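PDB 6I1M: cystatin, which probably inhibits papain-like cysteine proteases, as a secreted, stefin-like member of the cystatin superfamily from the liver fluke Fasciola hepatica. Local coordinates for residues Arg8-Thr11 / Pro12-Ser16; Ser16-Gln19 / Pro20-Leu23; Gly30-Val33 / Ser34-Leu38. All blocks are in the same frame, centred on the assembly; numbering follows the deposited sequence.

Overall arrangement
The three interactions follow one another along the chain and trace the helix of the cystatin fold from its start to the loop beyond it. Interaction 1 caps the N-terminus of helix 12-28, interaction 2 continues from the shared Ser16 through the proline kink, and interaction 3 shapes the loop that leads from the helix into strand 38-47. Centres of interactions 1 and 2 lie about 10 Å apart, those of 2 and 3 about 12 Å, and those of 1 and 3 about 20 Å. Interactions 2 and 3 also touch, through Gln19 and Leu38 and through Leu23 and Val32, so the loop folds back on the helix, which lies across the four-stranded antiparallel sheet.

Interaction 1: residues Arg8-Thr11 / Pro12-Ser16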
loop_
_atom_site.group_PDB
_atom_site.type_symbol
_atom_site.label_atom_id
_atom_site.label_comp_id
_atom_site.label_asym_id
_atom_site.label_seq_id
_atom_site.Cartn_x
_atom_site.Cartn_y
_atom_site.Cartn_z
ATOM N N ARG A 8 -1.450 7.868 9.283
ATOM C CA ARG A 8 -1.866 7.358 10.611
ATOM C C ARG A 8 -1.384 5.920 10.731
ATOM O O ARG A 8 -0.961 5.309 9.702
ATOM C CB ARG A 8 -3.386 7.450 10.785
ATOM C CG ARG A 8 -4.167 6.672 9.734
ATOM C CD ARG A 8 -5.576 6.327 10.168
ATOM N NE ARG A 8 -6.399 5.764 9.098
ATOM C CZ ARG A 8 -6.404 4.494 8.709
ATOM N NH1 ARG A 8 -5.623 3.589 9.280
ATOM N NH2 ARG A 8 -7.206 4.116 7.737
ATOM N N SER A 9 -1.532 5.349 11.920
ATOM C CA SER A 9 -1.213 3.921 12.145
ATOM C C SER A 9 -2.220 3.053 11.369
ATOM O O SER A 9 -3.390 3.472 11.178
ATOM C CB SER A 9 -1.128 3.574 13.620
ATOM O OG SER A 9 -2.398 3.672 14.230
ATOM N N VAL A 10 -1.730 1.908 10.880
ATOM C CA VAL A 10 -2.504 0.905 10.109
ATOM C C VAL A 10 -3.193 -0.038 11.094
ATOM O O VAL A 10 -2.524 -0.525 12.019
ATOM C CB VAL A 10 -1.596 0.123 9.149
ATOM C CG1 VAL A 10 -2.393 -0.848 8.297
ATOM C CG2 VAL A 10 -0.754 1.044 8.274
ATOM N N THR A 11 -4.454 -0.355 10.855
ATOM C CA THR A 11 -5.245 -1.239 11.741
ATOM C C THR A 11 -4.872 -2.686 11.451
ATOM O O THR A 11 -4.399 -3.026 10.355
ATOM C CB THR A 11 -6.758 -1.029 11.573
ATOM O OG1 THR A 11 -7.106 -1.570 10.303
ATOM C CG2 THR A 11 -7.177 0.425 11.685
ATOM N N PRO A 12 -5.136 -3.598 12.410
ATOM C CA PRO A 12 -4.872 -5.011 12.185
ATOM C C PRO A 12 -5.526 -5.526 10.901
ATOM O O PRO A 12 -4.919 -6.288 10.191
ATOM C CB PRO A 12 -5.456 -5.664 13.438
ATOM C CG PRO A 12 -5.299 -4.587 14.505
ATOM C CD PRO A 12 -5.626 -3.309 13.766
ATOM N N GLU A 13 -6.776 -5.146 10.673
ATOM C CA GLU A 13 -7.605 -5.644 9.546
ATOM C C GLU A 13 -7.036 -5.097 8.226
ATOM O O GLU A 13 -7.009 -5.868 7.228
ATOM C CB GLU A 13 -9.067 -5.248 9.786
ATOM C CG GLU A 13 -9.661 -5.828 11.068
ATOM C CD GLU A 13 -9.662 -4.920 12.304
ATOM O OE1 GLU A 13 -8.854 -3.981 12.376
ATOM O OE2 GLU A 13 -10.485 -5.158 13.194
ATOM N N GLU A 14 -6.569 -3.847 8.236
ATOM C CA GLU A 14 -5.891 -3.191 7.081
ATOM C C GLU A 14 -4.589 -3.951 6.785
ATOM O O GLU A 14 -4.335 -4.293 5.617
ATOM C CB GLU A 14 -5.633 -1.705 7.356
ATOM C CG GLU A 14 -6.862 -0.812 7.158
ATOM C CD GLU A 14 -6.743 0.574 7.793
ATOM O OE1 GLU A 14 -5.696 0.855 8.450
ATOM O OE2 GLU A 14 -7.708 1.371 7.644
ATOM N N ARG A 15 -3.773 -4.249 7.800
ATOM C CA ARG A 15 -2.551 -5.060 7.551
ATOM C C ARG A 15 -2.972 -6.402 6.933
ATOM O O ARG A 15 -2.344 -6.871 5.955
ATOM C CB ARG A 15 -1.767 -5.312 8.835
ATOM C CG ARG A 15 -1.338 -4.059 9.575
ATOM C CD ARG A 15 -0.585 -4.458 10.826
ATOM N NE ARG A 15 -0.399 -3.269 11.642
ATOM C CZ ARG A 15 0.576 -2.405 11.459
ATOM N NH1 ARG A 15 1.464 -2.602 10.495
ATOM N NH2 ARG A 15 0.696 -1.365 12.254
ATOM N N SER A 16 -3.975 -7.051 7.498
ATOM C CA SER A 16 -4.401 -8.389 7.022
ATOM C C SER A 16 -4.744 -8.367 5.525
ATOM O O SER A 16 -4.372 -9.306 4.809
ATOM C CB SER A 16 -5.539 -8.904 7.847
ATOM O OG SER A 16 -5.865 -10.200 7.416
HETATM O O HOH W 1 -2.153 -2.570 13.725
HETATM O O HOH W 2 1.146 1.648 11.674
#
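The extended backbone of Arg8-Thr11 runs into the first turn of helix 12-28 at Thr11, where Arg15 N donates to Thr11 O over 2.9 Å and Ser16 N bonds to Pro12 O. Thr11 is the N-cap. Placed between its backbone N and carbonyl carbon (chi1 71°), Thr11 OG1 reaches into the first turn and accepts from Glu14 N at 3.1 Å. Glu14 answers in the other direction: its extended chain reaches back toward the N-cap so that OE1 receives Thr11 N at 3.0 Å in an almost straight bond, the amide approaching from above the carboxylate plane. These reciprocal bonds make a capping box, which satisfies peptide N-H groups at the start of the helix of the cystatin fold. The same carboxylate is gripped end-on by Arg8, whose guanidinium lies nearly coplanar with it, the planes 21° apart. Arg8 NH1 meets the syn lone pair of Glu14 OE1 at 2.9 Å, and Arg8 NH2 reaches Glu14 OE2 at 2.8 Å, on the syn side but out of the carboxylate plane. OE1 therefore accepts from two donors, and Arg8 NH1 also donates to Ser9 O, which restrains the rotation of both groups; the positive charge probably favours the ionised carboxylate. Beside this polar network, Val10 CG1 rests on Glu14 CB at 3.5 Å and on CG of Arg15. Val10 CB sits over the centre of one face of the Arg15 guanidinium, 4.0 Å above its plane. Water 1 lies at the guanidinium edge, accepting from NE and donating to Val10 O, while NH1 of Arg15 bonds to Leu40 O. Val10 and Arg8 also reach Val43, joining the cap to strand 38-47.

Interaction 2: residues Ser16-Gln19 / Pro20-Leu23; sequences SVFQ and PMIL
Met21 places CG beside its backbone N (chi1 -70°) and continues extended to CE, a course that carries its thioether back along the helix, side by side with Val17, whose CG1 stands anti to the backbone N (chi1 165°). The methyl CE comes within 3.4 Å of Val17 CG1, tighter than usual van der Waals contact, and also leans on Val17 O. Val17 CG1 in turn lies over the centre of one face of the Phe18 ring, 4.1 Å above its plane. Met21 SD approaches that ring obliquely, 5.4 Å from its centroid, in a Met-aromatic contact whose nearest ring atom is CD1. Valine and methionine thus come to the same side of the Phe18 ring where helix 12-28, the single long helix of the cystatin fold, lies across the antiparallel sheet; Phe18 itself meets Tyr53 and Phe55 there. Pro20 has no N-H to give to the preceding turn and kinks the helix, with its CD 3.4 Å from Ser16 O. The i to i+4 bonds are in place again from Ile22 N, which donates to Phe18 O, and Leu23 N follows to Gln19 O at 3.0 Å. A turn about the CB-CG bond of Gln19 brings OE1 back beside Pro20 N, 2.9 Å away, a close approach but no hydrogen bond, since the proline nitrogen carries no hydrogen. Gln19 NE2 donates to Leu38 O, linking the helix to the beginning of strand 38-47. Ile22 CG1 packs on Phe18 O at 3.2 Å, while its branches extend into the buried layer formed with Leu38, Leu40 and Phe55.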
loop_
_atom_site.group_PDB
_atom_site.type_symbol
_atom_site.label_atom_id
_atom_site.label_comp_id
_atom_site.label_asym_id
_atom_site.label_seq_id
_atom_site.Cartn_x
_atom_site.Cartn_y
_atom_site.Cartn_z
ATOM N N SER A 16 -3.975 -7.051 7.498
ATOM C CA SER A 16 -4.401 -8.389 7.022
ATOM C C SER A 16 -4.744 -8.367 5.525
ATOM O O SER A 16 -4.372 -9.306 4.809
ATOM C CB SER A 16 -5.539 -8.904 7.847
ATOM O OG SER A 16 -5.865 -10.200 7.416
ATOM N N VAL A 17 -5.382 -7.306 5.042
ATOM C CA VAL A 17 -5.931 -7.267 3.657
ATOM C C VAL A 17 -4.856 -6.740 2.702
ATOM O O VAL A 17 -4.612 -7.370 1.674
ATOM C CB VAL A 17 -7.236 -6.438 3.632
ATOM C CG1 VAL A 17 -7.675 -6.040 2.235
ATOM C CG2 VAL A 17 -8.361 -7.191 4.331
ATOM N N PHE A 18 -4.217 -5.630 3.056
ATOM C CA PHE A 18 -3.378 -4.823 2.132
ATOM C C PHE A 18 -1.934 -5.316 2.115
ATOM O O PHE A 18 -1.330 -5.220 1.059
ATOM C CB PHE A 18 -3.427 -3.335 2.485
ATOM C CG PHE A 18 -4.796 -2.724 2.303
ATOM C CD1 PHE A 18 -5.400 -2.706 1.057
ATOM C CD2 PHE A 18 -5.491 -2.206 3.386
ATOM C CE1 PHE A 18 -6.679 -2.177 0.900
ATOM C CE2 PHE A 18 -6.750 -1.649 3.226
ATOM C CZ PHE A 18 -7.339 -1.616 1.984
ATOM N N GLN A 19 -1.392 -5.843 3.217
ATOM C CA GLN A 19 0.045 -6.224 3.240
ATOM C C GLN A 19 0.300 -7.293 2.181
ATOM O O GLN A 19 1.249 -7.137 1.420
ATOM C CB GLN A 19 0.550 -6.608 4.630
ATOM C CG GLN A 19 2.053 -6.873 4.669
ATOM C CD GLN A 19 2.526 -8.253 4.279
ATOM O OE1 GLN A 19 1.803 -9.103 3.753
ATOM N NE2 GLN A 19 3.794 -8.494 4.562
ATOM N N PRO A 20 -0.475 -8.398 2.053
ATOM C CA PRO A 20 -0.216 -9.383 0.993
ATOM C C PRO A 20 -0.460 -8.873 -0.434
ATOM O O PRO A 20 0.226 -9.327 -1.327
ATOM C CB PRO A 20 -1.235 -10.501 1.245
ATOM C CG PRO A 20 -1.553 -10.353 2.719
ATOM C CD PRO A 20 -1.540 -8.865 2.965
ATOM N N MET A 21 -1.410 -7.952 -0.621
ATOM C CA MET A 21 -1.664 -7.328 -1.947
ATOM C C MET A 21 -0.424 -6.526 -2.349
ATOM O O MET A 21 -0.009 -6.598 -3.505
ATOM C CB MET A 21 -2.849 -6.365 -1.923
ATOM C CG MET A 21 -4.197 -7.000 -1.757
ATOM S SD MET A 21 -5.459 -5.699 -1.909
ATOM C CE MET A 21 -6.815 -6.452 -1.019
ATOM N N ILE A 22 0.130 -5.758 -1.423
ATOM C CA ILE A 22 1.290 -4.864 -1.711
ATOM C C ILE A 22 2.540 -5.709 -1.959
ATOM O O ILE A 22 3.297 -5.372 -2.897
ATOM C CB ILE A 22 1.461 -3.793 -0.626
ATOM C CG1 ILE A 22 0.216 -2.901 -0.589
ATOM C CG2 ILE A 22 2.731 -2.999 -0.855
ATOM C CD1 ILE A 22 0.206 -1.883 0.524
ATOM N N LEU A 23 2.720 -6.783 -1.193
ATOM C CA LEU A 23 3.872 -7.696 -1.330
ATOM C C LEU A 23 3.811 -8.319 -2.717
ATOM O O LEU A 23 4.821 -8.260 -3.440
ATOM C CB LEU A 23 3.777 -8.782 -0.263
ATOM C CG LEU A 23 4.850 -9.876 -0.292
ATOM C CD1 LEU A 23 6.245 -9.307 -0.495
ATOM C CD2 LEU A 23 4.805 -10.686 1.001
#

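Interaction 3: residues Gly30-Val33 / Ser34-Leu38; sequences GSVV and SSCEL. Unlike the reference sequence in segment 30-33: Val33 (reference Glu).
From its CB, which lies 3.9 Å from CB of Val32, the Cys36 side chain runs to a sulfur placed, in the conformer described, one of two, anti to the backbone N (chi1 180°). CB is also 3.2 Å from Val33 O, because the backbone folds tightly here. There Cys36 SG lies beside the valine, 4.0 Å from Val32 CB and 4.1 Å from Val32 CG1, and forms the disulfide to Cys63. Val32 CG2 completes the contact against Cys36 CB, so the half-cystine is packed along one side by a branched, buried side chain that also touches Trp67 and Leu26. A type I beta turn from Val33 to Cys36, directly after Val32, brings Cys36 back beside that valine, and is closed by Cys36 N donating to Val33 O at 3.1 Å; the donor stands above the carbonyl plane. This turn lies in the loop between helix 12-28 and strand 38-47 of the cystatin fold, and the disulfide ties it to the loop after strand 50-59. Just upstream, Gly30 ends the helix in a Schellman motif, its positive phi of 78° turning the chain out of the last turn. On the exposed side of the beta turn, Val33 CG2 approaches Ser35 OG at 3.6 Å. That hydroxyl is hydrogen-bonded to OG1 of Thr62, whose side chain also touches Val33, giving the turn a second tie beside the disulfide.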
loop_
_atom_site.group_PDB
_atom_site.type_symbol
_atom_site.label_atom_id
_atom_site.label_comp_id
_atom_site.label_asym_id
_atom_site.label_seq_id
_atom_site.Cartn_x
_atom_site.Cartn_y
_atom_site.Cartn_z
ATOM N N GLY A 30 9.202 -7.205 -9.736
ATOM C CA GLY A 30 10.645 -7.494 -9.636
ATOM C C GLY A 30 11.324 -6.595 -8.621
ATOM O O GLY A 30 12.551 -6.547 -8.594
ATOM N N SER A 31 10.561 -5.914 -7.778
ATOM C CA SER A 31 11.096 -4.925 -6.817
ATOM C C SER A 31 11.637 -5.607 -5.556
ATOM O O SER A 31 12.523 -5.016 -4.907
ATOM C CB SER A 31 10.073 -3.913 -6.475
ATOM O OG SER A 31 9.748 -3.138 -7.600
ATOM N N VAL A 32 11.054 -6.735 -5.158
ATOM C CA VAL A 32 11.487 -7.465 -3.932
ATOM C C VAL A 32 11.574 -8.957 -4.276
ATOM O O VAL A 32 10.966 -9.409 -5.275
ATOM C CB VAL A 32 10.557 -7.169 -2.733
ATOM C CG1 VAL A 32 10.450 -5.676 -2.396
ATOM C CG2 VAL A 32 9.175 -7.739 -2.945
ATOM N N VAL A 33 12.344 -9.696 -3.494
ATOM C CA VAL A 33 12.439 -11.177 -3.589
ATOM C C VAL A 33 11.312 -11.797 -2.755
ATOM O O VAL A 33 10.708 -11.101 -1.904
ATOM C CB VAL A 33 13.835 -11.681 -3.170
ATOM C CG1 VAL A 33 14.906 -11.198 -4.140
ATOM C CG2 VAL A 33 14.170 -11.307 -1.735
ATOM N N SER A 34 11.027 -13.070 -3.008
ATOM C CA SER A 34 9.837 -13.780 -2.483
ATOM C C SER A 34 9.904 -13.866 -0.952
ATOM O O SER A 34 8.819 -13.882 -0.323
ATOM C CB SER A 34 9.697 -15.138 -3.123
ATOM O OG SER A 34 10.844 -15.923 -2.863
ATOM N N SER A 35 11.115 -13.831 -0.384
ATOM C CA SER A 35 11.394 -13.944 1.079
ATOM C C SER A 35 11.165 -12.624 1.853
ATOM O O SER A 35 11.327 -12.617 3.103
ATOM C CB SER A 35 12.813 -14.416 1.252
ATOM O OG SER A 35 13.720 -13.311 1.176
ATOM N N CYS A 36 10.835 -11.527 1.149
ATOM C CA CYS A 36 10.717 -10.147 1.706
ATOM C C CYS A 36 9.750 -10.104 2.898
ATOM O O CYS A 36 8.579 -10.491 2.722
ATOM C CB CYS A 36 10.225 -9.166 0.648
ATOM S SG CYS A 36 10.053 -7.465 1.262
ATOM N N GLU A 37 10.213 -9.614 4.054
ATOM C CA GLU A 37 9.354 -9.231 5.204
ATOM C C GLU A 37 8.956 -7.782 4.975
ATOM O O GLU A 37 9.818 -6.914 5.104
ATOM C CB GLU A 37 10.052 -9.408 6.556
ATOM C CG GLU A 37 10.335 -10.868 6.854
ATOM C CD GLU A 37 10.908 -11.179 8.233
ATOM O OE1 GLU A 37 10.833 -10.296 9.158
ATOM O OE2 GLU A 37 11.405 -12.308 8.387
ATOM N N LEU A 38 7.708 -7.559 4.588
ATOM C CA LEU A 38 7.221 -6.204 4.266
ATOM C C LEU A 38 6.346 -5.685 5.406
ATOM O O LEU A 38 5.375 -6.375 5.798
ATOM C CB LEU A 38 6.422 -6.273 2.972
ATOM C CG LEU A 38 6.001 -4.909 2.439
ATOM C CD1 LEU A 38 7.179 -4.225 1.750
ATOM C CD2 LEU A 38 4.813 -5.068 1.507
#